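Local coordinates for protein ricin B-like lectin (Macrolepiota procera, PDB 4IYB) that binds beta-D-galactose through a ricin B-type beta-trefoil domain and probably serves as a carbohydrate-recognising lectin, at residues N41-F46 and R56-G61; G50-L55 and E84-R89; E94-I99 and T134-R139. All blocks are in the same frame, centred on the assembly; numbering follows the deposited sequence.

Overall arrangement
The three antiparallel pairings of this beta-trefoil differ in depth. Contact 3 is the most central, with five of nine touching residues buried; contacts 1 and 2 lie farther out, reaching the surface at the sugar and at Lys51 respectively. Contact 1 is a hairpin whose lead-in carries Asn41, which binds galactose; contacts 2 and 3 are single bridges between sequence-distant segments crossing at about a right angle. Strand 53-57 serves contacts 1 and 2, while strands 86-89 and 97-100, neighbours in one sheet, tie contact 2 to contact 3. Contact 1 is mostly backbone bonding and small hydroxyls, contact 2 adds a surface salt bridge, and contact 3 adds apolar packing and waters to its bridge.

Contact 1: residues N41-F46 and R56-G61; sequences NQQWTF and RSASSG. With GAL (beta-D-galactopyranose), chain C.
Backbone bonds between Thr45 and Arg56 pair the two strands. Thr45 N gives its hydrogen to Arg56 O at 2.8 Å, and Arg56 N returns a bond to Thr45 O. Beyond the strand end, Ala58 N reaches Gln43 O at 3.0 Å in a nearly straight bond (172°). Water 1 also donates to Gln43 O and hydrogen-bonds to Ser57 OG, so two donors grip this carbonyl oxygen.

Packing is light and suits small residues. The six-membered part of the Trp44 indole lies obliquely against Ser57, CZ3 being 3.8 Å from Ser57 CB, and water 1 sits above one face of the ring, offset toward the rim; its NE1 is bonded to Ile21 O. The methyl of Ala58 meets Gln43 CB. Trp44 and Ser57 are an antiparallel non-hydrogen-bonded pair, Thr45 and Arg56 the hydrogen-bonded pair, of the hairpin of strands 44-48 and 53-57 in the ricin B-type beta-trefoil.

The hydroxyls shape the turn that leaves the second strand. Ser57 OG, swung anti to its own backbone N (chi1 170°), accepts from the backbone N of Ser59 and of Ser60, an ST turn and an ST motif together. Arg56 extends along the surface until NE bonds Gly61 O at 2.8 Å, in the guanidinium plane.

At the sugar end, Ser59 OG approaches Asn41 CA at 3.2 Å. Asn41 directs its amide away from 56-61, toward the galactose, and ND2 donates to the sugar's O3 at 3.0 Å while also bonding Leu23 O; Asp22, Gly25 and His37 supply further hydrogen bonds to the sugar.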
loop_
_atom_site.group_PDB
_atom_site.type_symbol
_atom_site.label_atom_id
_atom_site.label_comp_id
_atom_site.label_asym_id
_atom_site.label_seq_id
_atom_site.Cartn_x
_atom_site.Cartn_y
_atom_site.Cartn_z
ATOM N N ASN A 41 11.444 -5.393 4.210
ATOM C CA ASN A 41 10.980 -4.704 3.046
ATOM C C ASN A 41 9.485 -4.959 2.761
ATOM O O ASN A 41 8.953 -4.412 1.804
ATOM C CB ASN A 41 11.792 -5.135 1.824
ATOM C CG ASN A 41 11.622 -6.612 1.491
ATOM O OD1 ASN A 41 11.719 -7.471 2.365
ATOM N ND2 ASN A 41 11.360 -6.896 0.219
ATOM N N GLN A 42 8.858 -5.768 3.602
ATOM C CA GLN A 42 7.413 -6.064 3.493
ATOM C C GLN A 42 6.652 -5.465 4.677
ATOM O O GLN A 42 5.510 -5.841 4.945
ATOM C CB GLN A 42 7.202 -7.575 3.446
ATOM C CG GLN A 42 8.052 -8.251 2.383
ATOM C CD GLN A 42 7.718 -9.704 2.264
ATOM O OE1 GLN A 42 7.720 -10.443 3.248
ATOM N NE2 GLN A 42 7.334 -10.115 1.069
ATOM N N GLN A 43 7.334 -4.581 5.402
ATOM C CA GLN A 43 6.827 -4.007 6.643
ATOM C C GLN A 43 6.913 -2.480 6.563
ATOM O O GLN A 43 7.867 -1.907 6.032
ATOM C CB GLN A 43 7.573 -4.576 7.864
ATOM C CG GLN A 43 7.359 -6.070 8.041
ATOM C CD GLN A 43 8.325 -6.740 9.021
ATOM O OE1 GLN A 43 8.308 -7.958 9.192
ATOM N NE2 GLN A 43 9.181 -5.966 9.618
ATOM N N TRP A 44 5.843 -1.844 7.006
ATOM C CA TRP A 44 5.626 -0.406 6.833
ATOM C C TRP A 44 5.224 0.239 8.152
ATOM O O TRP A 44 4.296 -0.181 8.804
ATOM C CB TRP A 44 4.523 -0.170 5.777
ATOM C CG TRP A 44 4.900 -0.796 4.430
ATOM C CD1 TRP A 44 4.581 -2.059 3.995
ATOM C CD2 TRP A 44 5.750 -0.231 3.432
ATOM N NE1 TRP A 44 5.160 -2.289 2.796
ATOM C CE2 TRP A 44 5.863 -1.181 2.397
ATOM C CE3 TRP A 44 6.360 1.016 3.271
ATOM C CZ2 TRP A 44 6.645 -0.955 1.249
ATOM C CZ3 TRP A 44 7.113 1.240 2.151
ATOM C CH2 TRP A 44 7.238 0.270 1.137
ATOM N N THR A 45 5.997 1.258 8.562
ATOM C CA THR A 45 5.746 1.970 9.803
ATOM C C THR A 45 4.830 3.155 9.510
ATOM O O THR A 45 5.178 4.021 8.689
ATOM C CB THR A 45 7.072 2.474 10.406
ATOM O OG1 THR A 45 7.959 1.359 10.615
ATOM C CG2 THR A 45 6.805 3.167 11.739
ATOM N N PHE A 46 3.690 3.169 10.179
ATOM C CA PHE A 46 2.663 4.183 9.953
ATOM C C PHE A 46 2.892 5.347 10.895
ATOM O O PHE A 46 3.057 5.148 12.097
ATOM C CB PHE A 46 1.275 3.612 10.219
ATOM C CG PHE A 46 0.703 2.793 9.076
ATOM C CD1 PHE A 46 1.375 1.668 8.600
ATOM C CD2 PHE A 46 -0.536 3.099 8.524
ATOM C CE1 PHE A 46 0.844 0.903 7.575
ATOM C CE2 PHE A 46 -1.058 2.342 7.497
ATOM C CZ PHE A 46 -0.367 1.242 7.017
ATOM N N ARG A 56 6.382 4.228 6.079
ATOM C CA ARG A 56 7.833 4.204 5.918
ATOM C C ARG A 56 8.350 2.776 5.901
ATOM O O ARG A 56 7.984 1.978 6.738
ATOM C CB ARG A 56 8.511 4.994 7.051
ATOM C CG ARG A 56 9.915 5.443 6.712
ATOM C CD ARG A 56 10.537 6.211 7.870
ATOM N NE ARG A 56 11.824 6.751 7.458
ATOM C CZ ARG A 56 12.648 7.403 8.264
ATOM N NH1 ARG A 56 12.322 7.575 9.535
ATOM N NH2 ARG A 56 13.816 7.821 7.803
ATOM N N SER A 57 9.160 2.472 4.902
ATOM C CA SER A 57 9.754 1.155 4.779
ATOM C C SER A 57 10.616 0.833 6.000
ATOM O O SER A 57 11.565 1.551 6.269
ATOM C CB SER A 57 10.612 1.076 3.543
ATOM O OG SER A 57 11.361 -0.139 3.555
ATOM N N ALA A 58 10.330 -0.284 6.651
ATOM C CA ALA A 58 11.129 -0.771 7.782
ATOM C C ALA A 58 12.539 -1.160 7.378
ATOM O O ALA A 58 13.437 -1.172 8.220
ATOM C CB ALA A 58 10.446 -1.929 8.460
ATOM N N SER A 59 12.756 -1.471 6.109
ATOM C CA SER A 59 14.089 -1.863 5.656
ATOM C C SER A 59 14.932 -0.662 5.208
ATOM O O SER A 59 16.118 -0.574 5.537
ATOM C CB SER A 59 13.989 -2.921 4.555
ATOM O OG SER A 59 13.207 -2.450 3.480
ATOM N N SER A 60 14.371 0.242 4.418
ATOM C CA SER A 60 15.180 1.244 3.730
ATOM C C SER A 60 15.045 2.643 4.311
ATOM O O SER A 60 15.873 3.526 4.006
ATOM C CB SER A 60 14.870 1.284 2.238
ATOM O OG SER A 60 13.597 1.892 2.000
ATOM N N GLY A 61 13.969 2.889 5.051
ATOM C CA GLY A 61 13.635 4.242 5.493
ATOM C C GLY A 61 12.997 5.163 4.459
ATOM O O GLY A 61 12.646 6.302 4.785
HETATM C C1 GAL C . 13.577 -10.377 -2.787
HETATM C C2 GAL C . 12.794 -9.934 -1.567
HETATM C C3 GAL C . 11.308 -10.069 -1.843
HETATM C C4 GAL C . 10.960 -9.335 -3.123
HETATM C C5 GAL C . 11.820 -9.897 -4.251
HETATM C C6 GAL C . 11.553 -9.195 -5.567
HETATM O O1 GAL C . 14.938 -10.091 -2.523
HETATM O O2 GAL C . 13.125 -10.734 -0.445
HETATM O O3 GAL C . 10.619 -9.652 -0.692
HETATM O O4 GAL C . 11.157 -7.922 -2.975
HETATM O O5 GAL C . 13.174 -9.628 -3.914
HETATM O O6 GAL C . 12.160 -9.910 -6.617
HETATM O O HOH W 1 9.197 -1.876 3.464
#

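Contact 2: residues G50-L55 and E84-R89; sequences GKAWTL and EWHIWR
Lys51 and Glu84 meet with their side chains at about a right angle. The lysine chain bends at its last torsion (chi4 -67°), which brings NZ to 2.8 Å from Glu84 OE1 on that oxygen's syn lone pair, with a weaker bond to OE2. Next to this pair the small Ala52 fits close against the glutamate stem, its CB 3.5 Å from Glu84 CB. His86 comes edge-on to the same stretch of chain: NE2 makes a weak bond to Lys51 O, bent to 127°, and CD2 lies near the alanine methyl.

Farther in, Trp53 and Trp85 form a single antiparallel bridge, with Trp53 N bonded to Trp85 O at 2.9 Å and Trp85 N bonded back to Trp53 O. Each indole has the other residue's carbonyl oxygen at its edge and takes an aliphatic partner obliquely. Ile87 sets CG1 3.9 Å from Trp53 NE1, and Leu55 CD1 approaches Trp85 CD1 at 4.1 Å, this second pair crossing at about a right angle. Trp85 NE1 is bonded to Leu64 O. The bridge thus joins strand 53-57 to segment 84-89 in the trefoil.

Lys51 probably keeps the Glu84 carboxylate charged, and Thr49 OG1, an additional partner of OE1, may help hold it in place, while the paired carbonyls and amides satisfy the backbone between the two indoles.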
loop_
_atom_site.group_PDB
_atom_site.type_symbol
_atom_site.label_atom_id
_atom_site.label_comp_id
_atom_site.label_asym_id
_atom_site.label_seq_id
_atom_site.Cartn_x
_atom_site.Cartn_y
_atom_site.Cartn_z
ATOM N N GLY A 50 -1.175 14.306 11.727
ATOM C CA GLY A 50 -2.221 15.238 12.133
ATOM C C GLY A 50 -3.344 15.269 11.111
ATOM O O GLY A 50 -4.484 15.598 11.441
ATOM N N LYS A 51 -3.036 14.910 9.862
ATOM C CA LYS A 51 -4.074 14.956 8.821
ATOM C C LYS A 51 -4.094 13.754 7.888
ATOM O O LYS A 51 -5.034 13.572 7.072
ATOM C CB LYS A 51 -3.963 16.229 8.002
ATOM C CG LYS A 51 -2.696 16.400 7.197
ATOM C CD LYS A 51 -2.526 17.867 6.802
ATOM C CE LYS A 51 -1.389 18.093 5.821
ATOM N NZ LYS A 51 -0.063 17.808 6.439
ATOM N N ALA A 52 -3.048 12.947 7.972
ATOM C CA ALA A 52 -2.899 11.873 7.019
ATOM C C ALA A 52 -1.891 10.872 7.555
ATOM O O ALA A 52 -1.192 11.140 8.551
ATOM C CB ALA A 52 -2.446 12.405 5.688
ATOM N N TRP A 53 -1.823 9.720 6.894
ATOM C CA TRP A 53 -0.844 8.701 7.222
ATOM C C TRP A 53 0.363 8.759 6.280
ATOM O O TRP A 53 0.212 8.820 5.056
ATOM C CB TRP A 53 -1.482 7.309 7.114
ATOM C CG TRP A 53 -2.556 7.025 8.119
ATOM C CD1 TRP A 53 -3.905 7.096 7.925
ATOM C CD2 TRP A 53 -2.370 6.641 9.489
ATOM N NE1 TRP A 53 -4.562 6.745 9.065
ATOM C CE2 TRP A 53 -3.647 6.459 10.047
ATOM C CE3 TRP A 53 -1.243 6.461 10.301
ATOM C CZ2 TRP A 53 -3.840 6.142 11.388
ATOM C CZ3 TRP A 53 -1.443 6.104 11.632
ATOM C CH2 TRP A 53 -2.725 5.923 12.150
ATOM N N THR A 54 1.564 8.564 6.835
ATOM C CA THR A 54 2.722 8.232 6.024
ATOM C C THR A 54 3.175 6.815 6.355
ATOM O O THR A 54 2.980 6.348 7.474
ATOM C CB THR A 54 3.899 9.221 6.247
ATOM O OG1 THR A 54 4.365 9.119 7.593
ATOM C CG2 THR A 54 3.438 10.652 5.987
ATOM N N LEU A 55 3.741 6.145 5.352
ATOM C CA LEU A 55 4.081 4.717 5.441
ATOM C C LEU A 55 5.560 4.597 5.091
ATOM O O LEU A 55 5.942 4.790 3.956
ATOM C CB LEU A 55 3.191 3.909 4.463
ATOM C CG LEU A 55 1.785 3.529 4.917
ATOM C CD1 LEU A 55 0.958 4.743 5.296
ATOM C CD2 LEU A 55 1.045 2.754 3.822
ATOM N N GLU A 84 1.768 11.633 2.060
ATOM C CA GLU A 84 0.545 11.493 2.832
ATOM C C GLU A 84 -0.557 10.728 2.066
ATOM O O GLU A 84 -0.801 10.957 0.877
ATOM C CB GLU A 84 0.027 12.879 3.196
ATOM C CG GLU A 84 0.904 13.578 4.235
ATOM C CD GLU A 84 0.288 14.840 4.822
ATOM O OE1 GLU A 84 0.449 15.085 6.054
ATOM O OE2 GLU A 84 -0.277 15.619 4.038
ATOM N N TRP A 85 -1.180 9.812 2.793
ATOM C CA TRP A 85 -2.248 8.932 2.312
ATOM C C TRP A 85 -3.440 9.070 3.238
ATOM O O TRP A 85 -3.294 9.338 4.446
ATOM C CB TRP A 85 -1.801 7.471 2.369
ATOM C CG TRP A 85 -0.660 7.142 1.486
ATOM C CD1 TRP A 85 0.667 6.973 1.849
ATOM C CD2 TRP A 85 -0.717 6.891 0.075
ATOM N NE1 TRP A 85 1.415 6.620 0.743
ATOM C CE2 TRP A 85 0.601 6.590 -0.357
ATOM C CE3 TRP A 85 -1.748 6.917 -0.875
ATOM C CZ2 TRP A 85 0.898 6.310 -1.691
ATOM C CZ3 TRP A 85 -1.449 6.641 -2.195
ATOM C CH2 TRP A 85 -0.136 6.343 -2.592
ATOM N N HIS A 86 -4.644 8.828 2.715
ATOM C CA HIS A 86 -5.834 8.667 3.547
ATOM C C HIS A 86 -6.380 7.250 3.399
ATOM O O HIS A 86 -6.301 6.664 2.317
ATOM C CB HIS A 86 -6.939 9.645 3.123
ATOM C CG HIS A 86 -6.651 11.064 3.457
ATOM N ND1 HIS A 86 -7.322 12.123 2.870
ATOM C CD2 HIS A 86 -5.776 11.613 4.332
ATOM C CE1 HIS A 86 -6.827 13.258 3.329
ATOM N NE2 HIS A 86 -5.930 12.977 4.254
ATOM N N ILE A 87 -6.900 6.701 4.487
ATOM C CA ILE A 87 -7.452 5.354 4.473
ATOM C C ILE A 87 -8.900 5.382 4.883
ATOM O O ILE A 87 -9.280 6.124 5.789
ATOM C CB ILE A 87 -6.635 4.349 5.324
ATOM C CG1 ILE A 87 -6.842 4.566 6.814
ATOM C CG2 ILE A 87 -5.154 4.471 4.968
ATOM C CD1 ILE A 87 -6.177 3.500 7.684
ATOM N N TRP A 88 -9.702 4.641 4.143
ATOM C CA TRP A 88 -11.138 4.515 4.348
ATOM C C TRP A 88 -11.539 3.052 4.436
ATOM O O TRP A 88 -11.135 2.240 3.594
ATOM C CB TRP A 88 -11.899 5.145 3.178
ATOM C CG TRP A 88 -11.685 6.639 3.069
ATOM C CD1 TRP A 88 -10.679 7.281 2.412
ATOM C CD2 TRP A 88 -12.502 7.654 3.655
ATOM N NE1 TRP A 88 -10.829 8.655 2.540
ATOM C CE2 TRP A 88 -11.945 8.899 3.299
ATOM C CE3 TRP A 88 -13.678 7.624 4.410
ATOM C CZ2 TRP A 88 -12.524 10.124 3.693
ATOM C CZ3 TRP A 88 -14.224 8.833 4.835
ATOM C CH2 TRP A 88 -13.608 10.061 4.507
ATOM N N ARG A 89 -12.379 2.694 5.399
ATOM C CA ARG A 89 -12.828 1.340 5.400
ATOM C C ARG A 89 -13.689 0.943 4.220
ATOM O O ARG A 89 -14.504 1.723 3.690
ATOM C CB ARG A 89 -13.436 0.989 6.741
ATOM C CG ARG A 89 -14.919 1.100 6.855
ATOM C CD ARG A 89 -15.338 0.607 8.232
ATOM N NE ARG A 89 -16.771 0.650 8.404
ATOM C CZ ARG A 89 -17.423 1.703 8.870
ATOM N NH1 ARG A 89 -16.764 2.794 9.224
ATOM N NH2 ARG A 89 -18.730 1.620 8.999
#

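Contact 3: residues E94-I99 and T134-R139; sequences ENAFRI and TWTIDR
Phe97 and Trp135 form a single antiparallel bridge where residues 97-99 of strand 97-100 cross strand 135-138, the last strand of the chain, at 100°. The axes of these short segments approach to 6.3 Å, and so steep a crossing restricts regular pairing to this point. Phe97 N bonds to Trp135 O at 2.8 Å and Trp135 N to Phe97 O, both clearly bent, the second to 133°. Each carbonyl oxygen also sits at the edge of the partner's ring.

Where the strands diverge, water takes over. Water 2 donates to Asn95 O and accepts from Ile137 N at 2.9 Å, linking the backbones past the bridge. Water 3 accepts from Ile99 N and, weakly, from Trp135 NE1, lying in the plane of the indole; Leu108 O is a further partner of that NE1.

Side-chain packing fills in around the bridge. Ile137 crosses Phe97 at about a right angle, and its CD1 is 3.6 Å from Phe97 CD2. Ile99 CD1 meets the Trp135 ring obliquely, 4.4 Å from its CD1. The slim Ala96 lets the chains come close, its CB 3.4 Å from Trp135 O, and Thr136 CG2 meets it from the other segment. Thr134 turns CG2 away from its carbonyl carbon (chi1 of OG1 72°), placing this methyl over one face of the Arg98 guanidinium, 3.6 Å from NH2. That guanidinium is held by a salt bridge to Asp90 and by bonds to Gln133 OE1 and Trp128 O, which probably limit its rotation. Thr136 OG1 donates to the syn lone pair of Asp138 OD2, which Thr13 also binds.

Such joining of sequence-distant strands, with the C-terminal strand bonded also to strand 9-14 near the N-terminus, fits the closed beta-trefoil of ricin B-type lectins.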
loop_
_atom_site.group_PDB
_atom_site.type_symbol
_atom_site.label_atom_id
_atom_site.label_comp_id
_atom_site.label_asym_id
_atom_site.label_seq_id
_atom_site.Cartn_x
_atom_site.Cartn_y
_atom_site.Cartn_z
ATOM N N GLU A 94 -15.472 -4.793 5.751
ATOM C CA GLU A 94 -15.270 -3.590 6.542
ATOM C C GLU A 94 -14.037 -3.619 7.449
ATOM O O GLU A 94 -13.630 -2.586 7.977
ATOM C CB GLU A 94 -16.515 -3.256 7.393
ATOM C CG GLU A 94 -17.748 -2.968 6.532
ATOM C CD GLU A 94 -18.909 -2.372 7.335
ATOM O OE1 GLU A 94 -20.036 -2.800 7.024
ATOM O OE2 GLU A 94 -18.663 -1.545 8.208
ATOM N N ASN A 95 -13.400 -4.800 7.540
ATOM C CA ASN A 95 -12.115 -4.920 8.209
ATOM C C ASN A 95 -10.962 -4.520 7.283
ATOM O O ASN A 95 -9.849 -4.315 7.764
ATOM C CB ASN A 95 -11.884 -6.356 8.635
ATOM C CG ASN A 95 -11.894 -7.289 7.463
ATOM O OD1 ASN A 95 -12.904 -7.421 6.777
ATOM N ND2 ASN A 95 -10.761 -7.858 7.163
ATOM N N ALA A 96 -11.256 -4.280 6.002
ATOM C CA ALA A 96 -10.246 -3.888 5.043
ATOM C C ALA A 96 -10.357 -2.431 4.687
ATOM O O ALA A 96 -11.344 -1.778 5.044
ATOM C CB ALA A 96 -10.313 -4.742 3.798
ATOM N N PHE A 97 -9.397 -1.947 3.912
ATOM C CA PHE A 97 -9.241 -0.513 3.672
ATOM C C PHE A 97 -8.953 -0.256 2.198
ATOM O O PHE A 97 -8.361 -1.100 1.492
ATOM C CB PHE A 97 -8.063 0.075 4.461
ATOM C CG PHE A 97 -8.256 0.112 5.949
ATOM C CD1 PHE A 97 -9.035 1.100 6.520
ATOM C CD2 PHE A 97 -7.693 -0.863 6.766
ATOM C CE1 PHE A 97 -9.209 1.148 7.883
ATOM C CE2 PHE A 97 -7.891 -0.830 8.149
ATOM C CZ PHE A 97 -8.656 0.173 8.692
ATOM N N ARG A 98 -9.365 0.934 1.758
ATOM C CA ARG A 98 -8.859 1.551 0.545
ATOM C C ARG A 98 -7.968 2.711 0.882
ATOM O O ARG A 98 -8.232 3.462 1.826
ATOM C CB ARG A 98 -10.045 1.988 -0.312
ATOM C CG ARG A 98 -10.848 0.813 -0.831
ATOM C CD ARG A 98 -12.132 1.256 -1.516
ATOM N NE ARG A 98 -12.811 0.109 -2.110
ATOM C CZ ARG A 98 -12.669 -0.301 -3.360
ATOM N NH1 ARG A 98 -11.865 0.369 -4.183
ATOM N NH2 ARG A 98 -13.311 -1.394 -3.787
ATOM N N ILE A 99 -6.851 2.818 0.163
ATOM C CA ILE A 99 -5.792 3.755 0.490
ATOM C C ILE A 99 -5.668 4.754 -0.667
ATOM O O ILE A 99 -5.393 4.373 -1.817
ATOM C CB ILE A 99 -4.462 3.004 0.712
ATOM C CG1 ILE A 99 -4.634 1.982 1.838
ATOM C CG2 ILE A 99 -3.357 3.982 1.029
ATOM C CD1 ILE A 99 -3.464 1.026 1.984
ATOM N N THR A 134 -8.459 -3.409 -2.335
ATOM C CA THR A 134 -8.736 -3.420 -0.908
ATOM C C THR A 134 -7.665 -4.204 -0.180
ATOM O O THR A 134 -7.119 -5.150 -0.713
ATOM C CB THR A 134 -10.171 -3.943 -0.592
ATOM O OG1 THR A 134 -10.286 -5.358 -0.817
ATOM C CG2 THR A 134 -11.220 -3.186 -1.401
ATOM N N TRP A 135 -7.378 -3.794 1.037
ATOM C CA TRP A 135 -6.153 -4.187 1.710
ATOM C C TRP A 135 -6.445 -4.337 3.195
ATOM O O TRP A 135 -7.103 -3.506 3.779
ATOM C CB TRP A 135 -5.069 -3.127 1.527
ATOM C CG TRP A 135 -4.835 -2.742 0.104
ATOM C CD1 TRP A 135 -5.538 -1.808 -0.599
ATOM C CD2 TRP A 135 -3.860 -3.272 -0.806
ATOM N NE1 TRP A 135 -5.051 -1.712 -1.868
ATOM C CE2 TRP A 135 -4.000 -2.584 -2.012
ATOM C CE3 TRP A 135 -2.837 -4.224 -0.694
ATOM C CZ2 TRP A 135 -3.162 -2.815 -3.099
ATOM C CZ3 TRP A 135 -2.034 -4.463 -1.790
ATOM C CH2 TRP A 135 -2.199 -3.770 -2.963
ATOM N N THR A 136 -5.891 -5.372 3.809
ATOM C CA THR A 136 -5.862 -5.469 5.262
ATOM C C THR A 136 -4.529 -4.961 5.813
ATOM O O THR A 136 -3.481 -5.119 5.166
ATOM C CB THR A 136 -6.187 -6.880 5.764
ATOM O OG1 THR A 136 -5.253 -7.807 5.213
ATOM C CG2 THR A 136 -7.597 -7.283 5.399
ATOM N N ILE A 137 -4.568 -4.335 6.995
ATOM C CA ILE A 137 -3.392 -3.797 7.614
ATOM C C ILE A 137 -3.151 -4.592 8.894
ATOM O O ILE A 137 -3.925 -4.502 9.833
ATOM C CB ILE A 137 -3.535 -2.287 7.880
ATOM C CG1 ILE A 137 -3.725 -1.519 6.557
ATOM C CG2 ILE A 137 -2.347 -1.739 8.640
ATOM C CD1 ILE A 137 -4.157 -0.072 6.722
ATOM N N ASP A 138 -2.165 -5.482 8.834
ATOM C CA ASP A 138 -2.018 -6.608 9.745
ATOM C C ASP A 138 -0.697 -6.504 10.540
ATOM O O ASP A 138 0.292 -5.937 10.096
ATOM C CB ASP A 138 -1.998 -7.945 8.952
ATOM C CG ASP A 138 -3.197 -8.100 7.975
ATOM O OD1 ASP A 138 -4.314 -8.071 8.473
ATOM O OD2 ASP A 138 -2.976 -8.200 6.727
ATOM N N ARG A 139 -0.700 -7.067 11.751
ATOM C CA ARG A 139 0.532 -7.233 12.480
ATOM C C ARG A 139 1.530 -8.077 11.665
ATOM O O ARG A 139 1.139 -9.032 11.014
ATOM C CB ARG A 139 0.258 -7.886 13.838
ATOM C CG ARG A 139 -0.666 -7.085 14.766
ATOM C CD ARG A 139 -0.067 -5.795 15.326
ATOM N NE ARG A 139 -1.113 -4.980 15.980
ATOM C CZ ARG A 139 -0.979 -3.707 16.356
ATOM N NH1 ARG A 139 0.178 -3.069 16.184
ATOM N NH2 ARG A 139 -2.030 -3.051 16.875
HETATM O O HOH W 2 -7.181 -4.364 8.243
HETATM O O HOH W 3 -6.872 0.979 -2.154
#